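Local coordinates for putative flagellar hook-associated protein (Vibrio parahaemolyticus, PDB 3PWX), which probably serves as a structural component of the bacterial flagellum, as a member of the flagellin family, at residues A[45-50]-A[83-88]; A[87-92]-A[108-113]. All coordinates share one frame; numbering follows the deposited sequence.

Interaction 1 (A[45-50]-A[83-88]); sequences DSVSES and DSIESS. Unlike the reference sequence in segment 45-50: Ser48 (reference Asn).
Val47 and Ile85 pack side by side where helices 7-61 and 71-89 run antiparallel, their local axes 9.1 Å apart at an angle of 165°. On the buried side the fit is close. The ethyl arm of Ile85 reaches Ser50, with Ile85 CG1 and CD1 both 3.5 Å from Ser50 CB; because CG1 is anti to the carbonyl carbon (chi1 -80°), this arm rather than CG2 extends to the facing helix. Val47 divides its two branches: CG2 presses on Ser88 CB at 3.4 Å, whereas CG1 lies alongside Ile85 CG1 at 4.3 Å. A small serine at positions 50 and 88 is consistent with the close approach of these branched neighbours. The partly exposed side is looser and polar, and there a water does the bridging. It hydrogen-bonds to Ser46 OG at 2.8 Å, Ser50 OG at 2.9 Å and Ser84 OG at 2.7 Å, and gives a weak bond to Ser84 O. The water thus joins Ser46 and Ser50 of one helix to Ser84 of the other, in a place where Ser50 OG and Ser84 OG stand 3.2 Å apart. Around the contact, Val47 also meets Val190 of helix 172-223, while Ile85 packs on Leu51 and Met54 of helix 7-61, placing the apolar layer within the helical bundle.

Interaction 2 (A[87-92]-A[108-113]); sequences SSFNAQ and AALNKS
Asn90 lays its carboxamide against the backbone of Ala109 and Leu110, the side chains of Asn90 and Leu110 crossing at about a right angle. With CG anti to the carbonyl carbon (chi1 -84°), the carboxamide is carried across to Leu110. The Leu110 N-H approaches OD1 of Asn90 in the carbonyl plane, on a lone pair, at 2.9 Å and with an N-H...O angle of 152°. The other end of the amide answers: Asn90 ND2 donates to Leu110 O at 3.3 Å, and this acceptor lies close to the amide plane. Leu110 is thus held at both its N-H and its C=O, which fixes the rotation of the amide, a role well suited to asparagine, whose short side chain offers a donor and an acceptor together. Ala109 N also comes to 2.8 Å from Asn90 OD1. Strand 110-111 pairs antiparallel with strand 118-119 in a small hairpin, where backbone hydrogen bonds join Asn111 to Val118 and Ala109 to Glu120 and Gly121; the two bonds from Asn90 to Leu110 resemble those of a neighbouring strand. Beyond Leu110, Asn111 OD1 accepts from Ser113 N at 3.0 Å, an Asx turn leading out of the strand. Beside the polar bonds the contact is apolar. Leu110 CD1 touches Phe89 CB at 3.9 Å, and Ala109, small enough to come in close, brings its CB to 3.3 Å from Phe89 O. The Phe89 ring itself leads off toward Ala142, Ile145 and Leu146.

Overall arrangement
Both contacts use helix 71-89 and share Ser87 and Ser88; their centres lie 11 Å apart. Along the chain, 45-50 comes first, on helix 7-61; next is 83-88, which runs on into 87-92, and a non-helical connection then leads to 108-113. Interaction 1 pairs the two helices within the bundle, and interaction 2 joins the end of the second to the hairpin of strands 110-111 and 118-119. They touch directly, as Val47 CG1 meets Phe89 CE2 at 3.8 Å and Leu110 CD1 lies 4.0 Å from Glu86 CA. Apolar packing is therefore continuous from the long helices into the adjoining region. The side chain of His97, a magnesium ligand with no metal bound to this chain here, lies about 11 Å from that of Ala108.

Interaction 1 (A[45-50]-A[83-88])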
ATOM      1  N   ASP A  45      18.493   5.602 -12.744  1.00 54.59           N
ATOM      2  CA  ASP A  45      19.352   6.707 -13.076  1.00 55.45           C
ATOM      3  C   ASP A  45      20.296   6.313 -14.200  1.00 55.98           C
ATOM      4  O   ASP A  45      20.389   7.006 -15.219  1.00 56.27           O
ATOM      5  CB  ASP A  45      20.152   7.186 -11.876  1.00 56.96           C
ATOM      6  CG  ASP A  45      20.720   8.566 -12.108  1.00 64.28           C
ATOM      7  OD1 ASP A  45      19.947   9.505 -12.415  1.00 69.57           O
ATOM      8  OD2 ASP A  45      21.958   8.723 -12.047  1.00 75.44           O
ATOM      9  N   SER A  46      20.940   5.166 -14.038  1.00 56.18           N
ATOM     10  CA  SER A  46      21.865   4.640 -15.058  1.00 56.85           C
ATOM     11  C   SER A  46      21.201   4.316 -16.405  1.00 56.33           C
ATOM     12  O   SER A  46      21.791   4.615 -17.442  1.00 56.92           O
ATOM     13  CB  SER A  46      22.607   3.421 -14.509  1.00 57.34           C
ATOM     14  OG  SER A  46      23.219   2.687 -15.538  1.00 57.90           O
ATOM     15  N   VAL A  47      19.991   3.719 -16.388  1.00 55.35           N
ATOM     16  CA  VAL A  47      19.191   3.517 -17.596  1.00 54.89           C
ATOM     17  C   VAL A  47      18.957   4.865 -18.235  1.00 54.99           C
ATOM     18  O   VAL A  47      19.068   4.965 -19.422  1.00 55.21           O
ATOM     19  CB  VAL A  47      17.815   2.823 -17.332  1.00 54.00           C
ATOM     20  CG1 VAL A  47      16.928   2.833 -18.577  1.00 53.69           C
ATOM     21  CG2 VAL A  47      18.003   1.378 -16.865  1.00 54.04           C
ATOM     22  N   SER A  48      18.702   5.932 -17.476  1.00 54.98           N
ATOM     23  CA  SER A  48      18.455   7.211 -18.125  1.00 55.26           C
ATOM     24  C   SER A  48      19.691   7.878 -18.738  1.00 56.97           C
ATOM     25  O   SER A  48      19.563   8.525 -19.794  1.00 57.45           O
ATOM     26  CB  SER A  48      17.768   8.173 -17.206  1.00 55.16           C
ATOM     27  OG  SER A  48      18.739   8.748 -16.384  1.00 59.17           O
ATOM     28  N   GLU A  49      20.859   7.745 -18.092  1.00 59.06           N
ATOM     29  CA  GLU A  49      22.167   8.157 -18.713  1.00 61.66           C
ATOM     30  C   GLU A  49      22.453   7.435 -20.003  1.00 60.99           C
ATOM     31  O   GLU A  49      22.884   8.044 -20.996  1.00 62.50           O
ATOM     32  CB  GLU A  49      23.349   7.960 -17.770  1.00 63.62           C
ATOM     33  CG  GLU A  49      23.574   9.173 -16.827  1.00 70.00           C
ATOM     34  CD  GLU A  49      24.270   8.768 -15.526  1.00 77.28           C
ATOM     35  OE1 GLU A  49      23.855   7.733 -14.939  1.00 81.49           O
ATOM     36  OE2 GLU A  49      25.213   9.485 -15.076  1.00 80.73           O
ATOM     37  N   SER A  50      22.183   6.141 -20.016  1.00 59.82           N
ATOM     38  CA  SER A  50      22.363   5.413 -21.229  1.00 59.52           C
ATOM     39  C   SER A  50      21.369   5.869 -22.256  1.00 58.63           C
ATOM     40  O   SER A  50      21.683   5.901 -23.421  1.00 60.44           O
ATOM     41  CB  SER A  50      22.228   3.934 -21.014  1.00 58.93           C
ATOM     42  OG  SER A  50      23.219   3.470 -20.140  1.00 61.35           O
ATOM     43  N   ASP A  83      23.480  -2.537 -24.259  1.00 63.85           N
ATOM     44  CA  ASP A  83      23.718  -3.684 -23.381  1.00 64.17           C
ATOM     45  C   ASP A  83      23.612  -3.281 -21.948  1.00 62.66           C
ATOM     46  O   ASP A  83      22.949  -3.943 -21.157  1.00 62.86           O
ATOM     47  CB  ASP A  83      25.087  -4.301 -23.627  1.00 67.29           C
ATOM     48  CG  ASP A  83      25.201  -4.960 -24.994  1.00 69.46           C
ATOM     49  OD1 ASP A  83      24.183  -5.124 -25.711  1.00 66.38           O
ATOM     50  OD2 ASP A  83      26.354  -5.311 -25.349  1.00 76.62           O
ATOM     51  N   SER A  84      24.244  -2.165 -21.630  1.00 62.36           N
ATOM     52  CA  SER A  84      24.166  -1.524 -20.330  1.00 60.95           C
ATOM     53  C   SER A  84      22.703  -1.274 -19.808  1.00 58.45           C
ATOM     54  O   SER A  84      22.424  -1.353 -18.600  1.00 58.60           O
ATOM     55  CB  SER A  84      25.007  -0.249 -20.410  1.00 61.58           C
ATOM     56  OG  SER A  84      24.650   0.702 -19.421  1.00 63.95           O
ATOM     57  N   ILE A  85      21.773  -0.991 -20.713  1.00 57.56           N
ATOM     58  CA  ILE A  85      20.374  -0.805 -20.352  1.00 56.34           C
ATOM     59  C   ILE A  85      19.734  -2.167 -20.095  1.00 56.16           C
ATOM     60  O   ILE A  85      18.901  -2.303 -19.209  1.00 55.48           O
ATOM     61  CB  ILE A  85      19.612  -0.065 -21.455  1.00 55.87           C
ATOM     62  CG1 ILE A  85      19.870   1.423 -21.371  1.00 55.86           C
ATOM     63  CG2 ILE A  85      18.143  -0.324 -21.399  1.00 54.98           C
ATOM     64  CD1 ILE A  85      19.818   2.123 -22.773  1.00 56.06           C
ATOM     65  N   GLU A  86      20.151  -3.178 -20.846  1.00 56.93           N
ATOM     66  CA  GLU A  86      19.703  -4.527 -20.570  1.00 57.07           C
ATOM     67  C   GLU A  86      20.172  -4.991 -19.207  1.00 57.35           C
ATOM     68  O   GLU A  86      19.388  -5.549 -18.465  1.00 56.90           O
ATOM     69  CB  GLU A  86      20.197  -5.489 -21.628  1.00 58.97           C
ATOM     70  CG  GLU A  86      20.059  -6.975 -21.214  1.00 60.85           C
ATOM     71  CD  GLU A  86      20.400  -7.879 -22.361  1.00 65.69           C
ATOM     72  OE1 GLU A  86      19.482  -8.587 -22.855  1.00 64.00           O
ATOM     73  OE2 GLU A  86      21.579  -7.809 -22.815  1.00 69.67           O
ATOM     74  N   SER A  87      21.433  -4.715 -18.869  1.00 58.19           N
ATOM     75  CA  SER A  87      21.985  -5.027 -17.536  1.00 59.16           C
ATOM     76  C   SER A  87      21.303  -4.389 -16.343  1.00 57.68           C
ATOM     77  O   SER A  87      21.260  -4.985 -15.250  1.00 58.11           O
ATOM     78  CB  SER A  87      23.437  -4.579 -17.445  1.00 59.95           C
ATOM     79  OG  SER A  87      24.233  -5.648 -17.856  1.00 66.10           O
ATOM     80  N   SER A  88      20.898  -3.128 -16.513  1.00 56.79           N
ATOM     81  CA  SER A  88      20.252  -2.420 -15.448  1.00 55.96           C
ATOM     82  C   SER A  88      18.881  -3.013 -15.240  1.00 55.13           C
ATOM     83  O   SER A  88      18.494  -3.228 -14.116  1.00 54.84           O
ATOM     84  CB  SER A  88      20.195  -0.931 -15.744  1.00 55.61           C
ATOM     85  OG  SER A  88      21.531  -0.416 -15.898  1.00 56.61           O
TER
HETATM   86  O   HOH W   1      22.508   1.596 -18.041  1.00 62.74           O

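Interaction 2 (A[87-92]-A[108-113])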
ATOM      1  N   SER A  87      21.433  -4.715 -18.869  1.00 58.19           N
ATOM      2  CA  SER A  87      21.985  -5.027 -17.536  1.00 59.16           C
ATOM      3  C   SER A  87      21.303  -4.389 -16.343  1.00 57.68           C
ATOM      4  O   SER A  87      21.260  -4.985 -15.250  1.00 58.11           O
ATOM      5  CB  SER A  87      23.437  -4.579 -17.445  1.00 59.95           C
ATOM      6  OG  SER A  87      24.233  -5.648 -17.856  1.00 66.10           O
ATOM      7  N   SER A  88      20.898  -3.128 -16.513  1.00 56.79           N
ATOM      8  CA  SER A  88      20.252  -2.420 -15.448  1.00 55.96           C
ATOM      9  C   SER A  88      18.881  -3.013 -15.240  1.00 55.13           C
ATOM     10  O   SER A  88      18.494  -3.228 -14.116  1.00 54.84           O
ATOM     11  CB  SER A  88      20.195  -0.931 -15.744  1.00 55.61           C
ATOM     12  OG  SER A  88      21.531  -0.416 -15.898  1.00 56.61           O
ATOM     13  N   PHE A  89      18.150  -3.358 -16.286  1.00 54.88           N
ATOM     14  CA  PHE A  89      16.795  -3.894 -16.018  1.00 54.26           C
ATOM     15  C   PHE A  89      16.802  -5.324 -15.487  1.00 54.75           C
ATOM     16  O   PHE A  89      15.759  -5.812 -15.053  1.00 54.40           O
ATOM     17  CB  PHE A  89      15.912  -3.841 -17.250  1.00 54.00           C
ATOM     18  CG  PHE A  89      15.277  -2.551 -17.454  1.00 53.38           C
ATOM     19  CD1 PHE A  89      14.288  -2.116 -16.589  1.00 52.79           C
ATOM     20  CD2 PHE A  89      15.673  -1.741 -18.509  1.00 53.51           C
ATOM     21  CE1 PHE A  89      13.683  -0.883 -16.764  1.00 52.42           C
ATOM     22  CE2 PHE A  89      15.075  -0.495 -18.699  1.00 53.08           C
ATOM     23  CZ  PHE A  89      14.073  -0.066 -17.836  1.00 52.57           C
ATOM     24  N   ASN A  90      17.975  -5.967 -15.536  1.00 55.72           N
ATOM     25  CA  ASN A  90      18.221  -7.341 -15.105  1.00 56.53           C
ATOM     26  C   ASN A  90      19.043  -7.373 -13.819  1.00 56.95           C
ATOM     27  O   ASN A  90      19.554  -8.407 -13.424  1.00 57.90           O
ATOM     28  CB  ASN A  90      18.945  -8.119 -16.201  1.00 57.63           C
ATOM     29  CG  ASN A  90      17.990  -8.692 -17.244  1.00 57.53           C
ATOM     30  OD1 ASN A  90      16.755  -8.730 -17.040  1.00 56.80           O
ATOM     31  ND2 ASN A  90      18.536  -9.117 -18.354  1.00 58.39           N
ATOM     32  N   ALA A  91      19.134  -6.216 -13.167  1.00 56.36           N
ATOM     33  CA  ALA A  91      19.759  -6.086 -11.861  1.00 56.69           C
ATOM     34  C   ALA A  91      19.173  -7.088 -10.885  1.00 57.66           C
ATOM     35  O   ALA A  91      17.977  -7.397 -10.946  1.00 57.24           O
ATOM     36  CB  ALA A  91      19.549  -4.677 -11.332  1.00 55.90           C
ATOM     37  N   GLN A  92      20.028  -7.572  -9.990  1.00 59.18           N
ATOM     38  CA  GLN A  92      19.643  -8.508  -8.968  1.00 60.77           C
ATOM     39  C   GLN A  92      20.056  -7.894  -7.649  1.00 61.70           C
ATOM     40  O   GLN A  92      20.970  -7.050  -7.620  1.00 62.52           O
ATOM     41  CB  GLN A  92      20.374  -9.849  -9.146  1.00 62.39           C
ATOM     42  CG  GLN A  92      19.995 -10.591 -10.389  1.00 62.35           C
ATOM     43  CD  GLN A  92      20.935 -11.742 -10.683  1.00 65.23           C
ATOM     44  OE1 GLN A  92      21.946 -11.546 -11.340  1.00 73.64           O
ATOM     45  NE2 GLN A  92      20.621 -12.931 -10.199  1.00 65.45           N
ATOM     46  N   ALA A 108      15.103 -13.465 -15.188  1.00 59.36           N
ATOM     47  CA  ALA A 108      15.618 -12.229 -15.791  1.00 58.62           C
ATOM     48  C   ALA A 108      14.484 -11.454 -16.415  1.00 57.61           C
ATOM     49  O   ALA A 108      13.636 -12.038 -17.047  1.00 59.08           O
ATOM     50  CB  ALA A 108      16.601 -12.580 -16.843  1.00 59.63           C
ATOM     51  N   ALA A 109      14.447 -10.140 -16.248  1.00 56.77           N
ATOM     52  CA  ALA A 109      13.347  -9.305 -16.789  1.00 55.92           C
ATOM     53  C   ALA A 109      13.350  -9.276 -18.317  1.00 57.16           C
ATOM     54  O   ALA A 109      12.276  -9.218 -18.944  1.00 58.26           O
ATOM     55  CB  ALA A 109      13.469  -7.922 -16.283  1.00 54.83           C
ATOM     56  N   LEU A 110      14.549  -9.350 -18.892  1.00 56.78           N
ATOM     57  CA  LEU A 110      14.751  -9.283 -20.338  1.00 57.58           C
ATOM     58  C   LEU A 110      15.559 -10.488 -20.850  1.00 59.35           C
ATOM     59  O   LEU A 110      16.537 -10.916 -20.237  1.00 60.12           O
ATOM     60  CB  LEU A 110      15.528  -8.011 -20.682  1.00 56.54           C
ATOM     61  CG  LEU A 110      14.839  -6.673 -20.885  1.00 55.55           C
ATOM     62  CD1 LEU A 110      15.863  -5.607 -20.701  1.00 55.37           C
ATOM     63  CD2 LEU A 110      14.316  -6.609 -22.286  1.00 55.70           C
ATOM     64  N   ASN A 111      15.142 -11.018 -21.986  1.00 60.63           N
ATOM     65  CA  ASN A 111      15.784 -12.156 -22.613  1.00 63.13           C
ATOM     66  C   ASN A 111      15.935 -11.848 -24.104  1.00 63.67           C
ATOM     67  O   ASN A 111      15.003 -11.329 -24.726  1.00 62.16           O
ATOM     68  CB  ASN A 111      14.893 -13.379 -22.441  1.00 63.94           C
ATOM     69  CG  ASN A 111      15.646 -14.695 -22.626  1.00 68.57           C
ATOM     70  OD1 ASN A 111      16.536 -14.823 -23.467  1.00 70.31           O
ATOM     71  ND2 ASN A 111      15.280 -15.686 -21.828  1.00 71.60           N
ATOM     72  N   LYS A 112      17.094 -12.186 -24.678  1.00 66.40           N
ATOM     73  CA  LYS A 112      17.377 -11.907 -26.118  1.00 67.77           C
ATOM     74  C   LYS A 112      17.580 -13.182 -26.914  1.00 70.88           C
ATOM     75  O   LYS A 112      17.821 -13.139 -28.125  1.00 73.02           O
ATOM     76  CB  LYS A 112      18.568 -10.956 -26.310  1.00 66.80           C
ATOM     77  CG  LYS A 112      18.402 -10.072 -27.550  1.00 65.95           C
ATOM     78  CD  LYS A 112      19.740  -9.584 -28.188  1.00 63.45           C
ATOM     79  CE  LYS A 112      19.461  -8.617 -29.368  1.00 65.96           C
ATOM     80  NZ  LYS A 112      20.591  -7.618 -29.706  1.00 69.73           N
ATOM     81  N   SER A 113      17.459 -14.318 -26.228  1.00 73.28           N
ATOM     82  CA  SER A 113      17.552 -15.662 -26.830  1.00 76.52           C
ATOM     83  C   SER A 113      16.864 -15.841 -28.180  1.00 77.83           C
ATOM     84  O   SER A 113      17.242 -16.694 -28.949  1.00 80.13           O
ATOM     85  CB  SER A 113      16.952 -16.699 -25.880  1.00 77.16           C
ATOM     86  OG  SER A 113      17.898 -17.047 -24.897  1.00 78.64           O
TER